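Local coordinates for protein 6-phospho-beta-d glycosidase (Streptococcus pyogenes, PDB 5FOO) that probably hydrolyses 6-phospho-beta-glucosides, releasing glucose 6-phosphate, as a glycoside hydrolase of family 1 with a TIM-barrel fold, at residues S15-E20 against R74-W79; N116-D121 against F161-P166. The protein carries 1 engineered substitution. All coordinates share one frame; numbering follows the deposited sequence.

Contact 1 (S15-E20 against R74-W79); sequences SGPQSE and RTSIQW. With JAZ (6-phosphocyclophellitol), chain G.
Ser15 brings its CB to within 3.7 Å of Ser76 OG at the C-terminal mouth of a TIM barrel, where the turn and short helix following the first strand, 9-13, meet the end of the second, 72-76. Its own hydroxyl serves the short helix instead: Ser15 OG occupies the N-cap position, caps Gln18 N weakly and donates to Gln18 OE1 in the amide plane, on a lone pair. Gly16 N donates to Ser76 OG at 2.8 Å with an N-H...O angle of 163°. Ser76 OG can reach it because it sits between its own N and carbonyl carbon (chi1 74°). Pro17 slides past Gln78 in the opposite sense, its CG 3.6 Å from Gln78 OE1.

Gln18 makes no contact with 74-79 and is engaged with the ligand. Its OE1 accepts from 6-phosphocyclophellitol O16 at 2.8 Å, while Gln18 NE2 donates to O15 of the ligand at 3.0 Å; the two ligand hydroxyls, Ser15 OG on OE1 and Trp422 O on NE2 together fix the rotation of the amide. Ser19 OG donates to Ser15 O and accepts from a water that also donates to Thr75 OG1. Glu20 closes the segment: Gln78 NE2 meets Glu20 OE1 at 2.7 Å from above the carboxylate, 67° out of its plane. Arg81 forms a salt bridge to the same oxygen, and Tyr99 binds OE2. A water donates to Glu20 OE2 at 2.6 Å and to Ser76 O, and accepts from Thr75 OG1.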
# COMPACT_ATOMS: atom_id res chain seq x y z
N SER A 15 5.15 -5.69 3.88
CA SER A 15 6.10 -5.22 2.92
C SER A 15 7.51 -5.69 3.32
O SER A 15 7.74 -6.07 4.48
CB SER A 15 6.04 -3.70 2.84
OG SER A 15 6.56 -3.12 3.99
N GLY A 16 8.43 -5.73 2.38
CA GLY A 16 9.84 -6.11 2.66
C GLY A 16 10.44 -5.24 3.81
O GLY A 16 11.01 -5.76 4.78
N PRO A 17 10.31 -3.91 3.69
CA PRO A 17 10.92 -3.05 4.70
C PRO A 17 10.33 -3.21 6.11
O PRO A 17 11.06 -3.08 7.09
CB PRO A 17 10.68 -1.64 4.14
CG PRO A 17 10.51 -1.82 2.67
CD PRO A 17 9.79 -3.15 2.55
N GLN A 18 9.05 -3.51 6.22
CA GLN A 18 8.40 -3.55 7.51
C GLN A 18 8.56 -4.91 8.18
O GLN A 18 8.34 -5.00 9.38
CB GLN A 18 6.95 -3.20 7.36
CG GLN A 18 6.75 -1.80 6.82
CD GLN A 18 5.31 -1.47 6.61
OE1 GLN A 18 4.78 -1.61 5.49
NE2 GLN A 18 4.66 -0.95 7.67
N SER A 19 8.94 -5.96 7.42
CA SER A 19 8.99 -7.27 7.97
C SER A 19 10.40 -7.87 7.99
O SER A 19 10.71 -8.62 8.90
CB SER A 19 8.03 -8.18 7.19
OG SER A 19 8.43 -8.27 5.81
N GLU A 20 11.23 -7.59 6.98
CA GLU A 20 12.44 -8.40 6.75
C GLU A 20 13.54 -8.22 7.76
O GLU A 20 14.14 -9.20 8.22
CB GLU A 20 13.05 -8.10 5.38
CG GLU A 20 12.31 -8.68 4.18
CD GLU A 20 12.80 -8.16 2.83
OE1 GLU A 20 13.93 -7.57 2.80
OE2 GLU A 20 12.09 -8.38 1.79
N ARG A 74 0.63 -11.14 0.54
CA ARG A 74 1.26 -10.02 -0.18
C ARG A 74 2.40 -9.44 0.62
O ARG A 74 2.25 -9.08 1.79
CB ARG A 74 0.24 -8.94 -0.52
CG ARG A 74 0.77 -7.88 -1.50
CD ARG A 74 1.09 -6.54 -0.86
NE ARG A 74 -0.09 -5.86 -0.30
CZ ARG A 74 -0.09 -4.58 0.13
NH1 ARG A 74 1.02 -3.81 0.08
NH2 ARG A 74 -1.20 -4.03 0.56
N THR A 75 3.56 -9.43 -0.00
CA THR A 75 4.69 -8.67 0.48
C THR A 75 5.35 -7.88 -0.68
O THR A 75 4.81 -7.76 -1.75
CB THR A 75 5.70 -9.60 1.21
OG1 THR A 75 6.61 -8.81 2.01
CG2 THR A 75 6.49 -10.48 0.26
N SER A 76 6.50 -7.28 -0.43
CA SER A 76 7.20 -6.56 -1.46
C SER A 76 8.61 -7.05 -1.56
O SER A 76 9.18 -7.58 -0.61
CB SER A 76 7.14 -5.04 -1.22
OG SER A 76 7.99 -4.63 -0.15
N ILE A 77 9.14 -6.90 -2.78
CA ILE A 77 10.58 -7.10 -3.07
C ILE A 77 11.21 -5.71 -2.97
O ILE A 77 10.72 -4.73 -3.59
CB ILE A 77 10.80 -7.71 -4.48
CG1 ILE A 77 10.24 -9.13 -4.59
CG2 ILE A 77 12.26 -7.69 -4.89
CD1 ILE A 77 10.25 -9.73 -6.01
N GLN A 78 12.29 -5.64 -2.20
CA GLN A 78 13.12 -4.42 -2.03
C GLN A 78 14.15 -4.31 -3.10
O GLN A 78 15.00 -5.14 -3.18
CB GLN A 78 13.83 -4.39 -0.69
CG GLN A 78 12.84 -4.30 0.49
CD GLN A 78 13.51 -3.89 1.80
OE1 GLN A 78 13.89 -2.75 1.98
NE2 GLN A 78 13.65 -4.84 2.71
N TRP A 79 14.03 -3.25 -3.90
CA TRP A 79 15.04 -2.81 -4.82
C TRP A 79 16.44 -2.79 -4.15
O TRP A 79 17.45 -3.21 -4.75
CB TRP A 79 14.62 -1.40 -5.25
CG TRP A 79 15.24 -0.84 -6.45
CD1 TRP A 79 16.29 -1.35 -7.16
CD2 TRP A 79 14.85 0.39 -7.12
NE1 TRP A 79 16.60 -0.51 -8.22
CE2 TRP A 79 15.72 0.55 -8.22
CE3 TRP A 79 13.84 1.37 -6.88
CZ2 TRP A 79 15.63 1.65 -9.07
CZ3 TRP A 79 13.75 2.44 -7.72
CH2 TRP A 79 14.66 2.59 -8.80
C2 JAZ G . 1.17 0.77 7.11
C3 JAZ G . 1.28 0.14 5.70
C4 JAZ G . 0.46 0.94 4.69
C5 JAZ G . -1.01 1.04 5.07
C6 JAZ G . -1.15 1.54 6.49
C7 JAZ G . -0.31 0.75 7.49
C8 JAZ G . -0.57 1.16 8.93
O9 JAZ G . -0.18 2.52 9.07
P10 JAZ G . 0.37 3.04 10.47
O11 JAZ G . 0.72 4.46 10.21
O12 JAZ G . 1.38 2.12 11.02
O13 JAZ G . -0.76 2.92 11.40
O14 JAZ G . -0.86 2.94 6.54
O15 JAZ G . 1.87 -0.02 8.08
O16 JAZ G . 2.63 0.19 5.34
O17 JAZ G . 0.60 0.37 3.40
O HOH W 1 7.43 -10.43 4.09
O HOH W 2 9.68 -9.29 1.65

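Contact 2 (N116-D121 against F161-P166); sequences NLHHFD and FVHNEP. With JAZ (6-phosphocyclophellitol), chain G.
His118 and His163 join through like atoms, ND1 to ND1 at 3.0 Å, in a nearly straight hydrogen bond that either ring could donate. The rings meet rim to rim with planes 78° apart, each ND1 lying near the plane of the other ring, and His163 NE2 is held in turn by Leu196 O.

Along the backbone, Asn116 and Phe161 form a parallel bridge between the third and fourth barrel strands, with Leu117 N donating to Phe161 O at 2.9 Å. The chain turns a corner at Val162 while the segments stay side by side, and the next backbone bond runs from Asn164 N to His118 O at 2.9 Å. The amide of Asn116 folds back on its own segment: OD1 accepts weakly from His118 N, and ND2 gives a weak bond to His118 O. A water donates to Asn164 O and accepts from Phe120 N.

Nearer the ligand, the Asn164 amide stacks on the His119 imidazole, planes 11° apart. Asn164 CB lies 3.8 Å from the ring centroid in a CH-pi contact, and ND2 stands over the same ring, toward its rim, without bonding to NE2. CG of His119 is anti to its backbone N (chi1 -164°), which brings NE2 to the ligand, where it donates to 6-phosphocyclophellitol O16 at 3.0 Å. Asn164 ND2 meets Glu165 OE1 at 3.0 Å on its anti side, and Asn297 holds Asn164 OD1.

Asn164-Glu165-Pro166 matches the Asn-Glu-Pro motif of family 1, consistent with Glu165 being the acid/base. Glu165 OE1 accepts from ligand O17 at 3.1 Å, while Asn224 and Tyr299 hold OE2. With both oxygens gripped, the carboxylate is probably orientated for proton transfer beside the sugar-like ring.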
# COMPACT_ATOMS: atom_id res chain seq x y z
N ASN A 116 4.48 -7.00 -4.56
CA ASN A 116 4.56 -5.57 -4.81
C ASN A 116 6.00 -5.22 -5.06
O ASN A 116 6.85 -5.78 -4.42
CB ASN A 116 4.00 -4.84 -3.60
CG ASN A 116 4.16 -3.33 -3.69
OD1 ASN A 116 4.07 -2.71 -4.78
ND2 ASN A 116 4.39 -2.75 -2.56
N LEU A 117 6.27 -4.25 -5.95
CA LEU A 117 7.63 -3.82 -6.22
C LEU A 117 8.17 -2.59 -5.51
O LEU A 117 9.39 -2.36 -5.57
CB LEU A 117 7.85 -3.65 -7.71
CG LEU A 117 7.47 -4.89 -8.49
CD1 LEU A 117 7.31 -4.52 -9.95
CD2 LEU A 117 8.50 -5.97 -8.25
N HIS A 118 7.32 -1.84 -4.83
CA HIS A 118 7.77 -0.58 -4.21
C HIS A 118 6.83 -0.27 -3.10
O HIS A 118 5.64 -0.08 -3.33
CB HIS A 118 7.79 0.53 -5.25
CG HIS A 118 8.02 1.90 -4.72
ND1 HIS A 118 7.31 3.00 -5.14
CD2 HIS A 118 8.90 2.36 -3.80
CE1 HIS A 118 7.70 4.07 -4.47
NE2 HIS A 118 8.65 3.71 -3.65
N HIS A 119 7.35 -0.22 -1.87
CA HIS A 119 6.55 0.18 -0.72
C HIS A 119 7.39 1.17 0.12
O HIS A 119 8.05 0.79 1.11
CB HIS A 119 6.14 -1.09 0.10
CG HIS A 119 5.02 -0.86 1.05
ND1 HIS A 119 3.99 -1.76 1.23
CD2 HIS A 119 4.75 0.19 1.86
CE1 HIS A 119 3.14 -1.28 2.11
NE2 HIS A 119 3.58 -0.10 2.52
N PHE A 120 7.40 2.42 -0.35
CA PHE A 120 8.06 3.56 0.27
C PHE A 120 9.56 3.36 0.43
O PHE A 120 10.17 3.91 1.39
CB PHE A 120 7.47 3.82 1.69
CG PHE A 120 5.95 3.84 1.77
CD1 PHE A 120 5.12 4.04 0.69
CD2 PHE A 120 5.36 3.69 3.02
CE1 PHE A 120 3.70 4.07 0.83
CE2 PHE A 120 3.98 3.72 3.19
CZ PHE A 120 3.15 3.92 2.09
N ASP A 121 10.18 2.59 -0.48
CA ASP A 121 11.54 2.16 -0.29
C ASP A 121 12.49 2.38 -1.43
O ASP A 121 13.35 1.54 -1.69
CB ASP A 121 11.60 0.69 0.20
CG ASP A 121 11.09 -0.31 -0.85
OD1 ASP A 121 10.27 0.09 -1.73
OD2 ASP A 121 11.53 -1.49 -0.81
N PHE A 161 2.24 -6.27 -8.47
CA PHE A 161 1.81 -4.91 -8.22
C PHE A 161 2.98 -3.95 -8.27
O PHE A 161 4.04 -4.25 -7.77
CB PHE A 161 1.02 -4.87 -6.91
CG PHE A 161 -0.32 -5.55 -7.01
CD1 PHE A 161 -1.41 -4.87 -7.51
CD2 PHE A 161 -0.45 -6.88 -6.67
CE1 PHE A 161 -2.64 -5.52 -7.69
CE2 PHE A 161 -1.68 -7.53 -6.82
CZ PHE A 161 -2.76 -6.87 -7.34
N VAL A 162 2.81 -2.80 -8.91
CA VAL A 162 3.96 -1.96 -9.17
C VAL A 162 4.31 -1.08 -7.93
O VAL A 162 5.47 -1.03 -7.55
CB VAL A 162 3.80 -1.06 -10.43
CG1 VAL A 162 5.09 -0.22 -10.62
CG2 VAL A 162 3.60 -1.89 -11.70
N HIS A 163 3.31 -0.42 -7.34
CA HIS A 163 3.51 0.38 -6.14
C HIS A 163 2.44 0.05 -5.11
O HIS A 163 1.31 -0.35 -5.44
CB HIS A 163 3.32 1.87 -6.42
CG HIS A 163 4.12 2.44 -7.56
ND1 HIS A 163 5.47 2.61 -7.49
CD2 HIS A 163 3.75 2.96 -8.73
CE1 HIS A 163 5.92 3.18 -8.58
NE2 HIS A 163 4.89 3.39 -9.37
N ASN A 164 2.78 0.30 -3.85
CA ASN A 164 1.80 0.55 -2.83
C ASN A 164 1.63 2.05 -2.64
O ASN A 164 2.59 2.75 -2.31
CB ASN A 164 2.27 -0.06 -1.51
CG ASN A 164 1.31 0.24 -0.38
OD1 ASN A 164 0.31 -0.46 -0.20
ND2 ASN A 164 1.60 1.28 0.37
N GLU A 165 0.42 2.52 -2.84
CA GLU A 165 0.00 3.89 -2.55
C GLU A 165 1.00 4.97 -2.96
O GLU A 165 1.62 5.65 -2.10
CB GLU A 165 -0.38 4.06 -1.09
CG GLU A 165 -1.48 3.16 -0.60
CD GLU A 165 -1.55 3.11 0.97
OE1 GLU A 165 -0.56 2.74 1.76
OE2 GLU A 165 -2.65 3.41 1.42
N PRO A 166 1.16 5.12 -4.27
CA PRO A 166 2.05 6.09 -4.73
C PRO A 166 1.72 7.52 -4.30
O PRO A 166 2.67 8.30 -4.08
CB PRO A 166 2.03 5.90 -6.23
CG PRO A 166 0.71 5.36 -6.53
CD PRO A 166 0.52 4.41 -5.38
C2 JAZ G . 1.17 0.77 7.11
C3 JAZ G . 1.28 0.14 5.70
C4 JAZ G . 0.46 0.94 4.69
C5 JAZ G . -1.01 1.04 5.07
C6 JAZ G . -1.15 1.54 6.49
C7 JAZ G . -0.31 0.75 7.49
C8 JAZ G . -0.57 1.16 8.93
O9 JAZ G . -0.18 2.52 9.07
P10 JAZ G . 0.37 3.04 10.47
O11 JAZ G . 0.72 4.46 10.21
O12 JAZ G . 1.38 2.12 11.02
O13 JAZ G . -0.76 2.92 11.40
O14 JAZ G . -0.86 2.94 6.54
O15 JAZ G . 1.87 -0.02 8.08
O16 JAZ G . 2.63 0.19 5.34
O17 JAZ G . 0.60 0.37 3.40
O HOH W 3 5.29 2.89 -2.47

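From the N terminus, the chain leaves strand 9-13 through Ser15-Glu20 and passes helices 30-37 and 54-67 before strand 72-76 returns to close contact 1, a loop of 53 residues. Contact 2 follows in series, neither nested nor crossing: strand 112-116 leads into its first segment, and 39 residues, with helices 124-130 and 136-153, intervene before Phe161 at the end of strand 159-161. The two meet at the second and third barrel strands, where Thr75 O and Asn116 N are 2.9 Å apart and Ile77 N and Asn116 O 3.0 Å, both probable hydrogen bonds. Together they tie four consecutive strand ends, and both supply bonds to O16 of the same ligand.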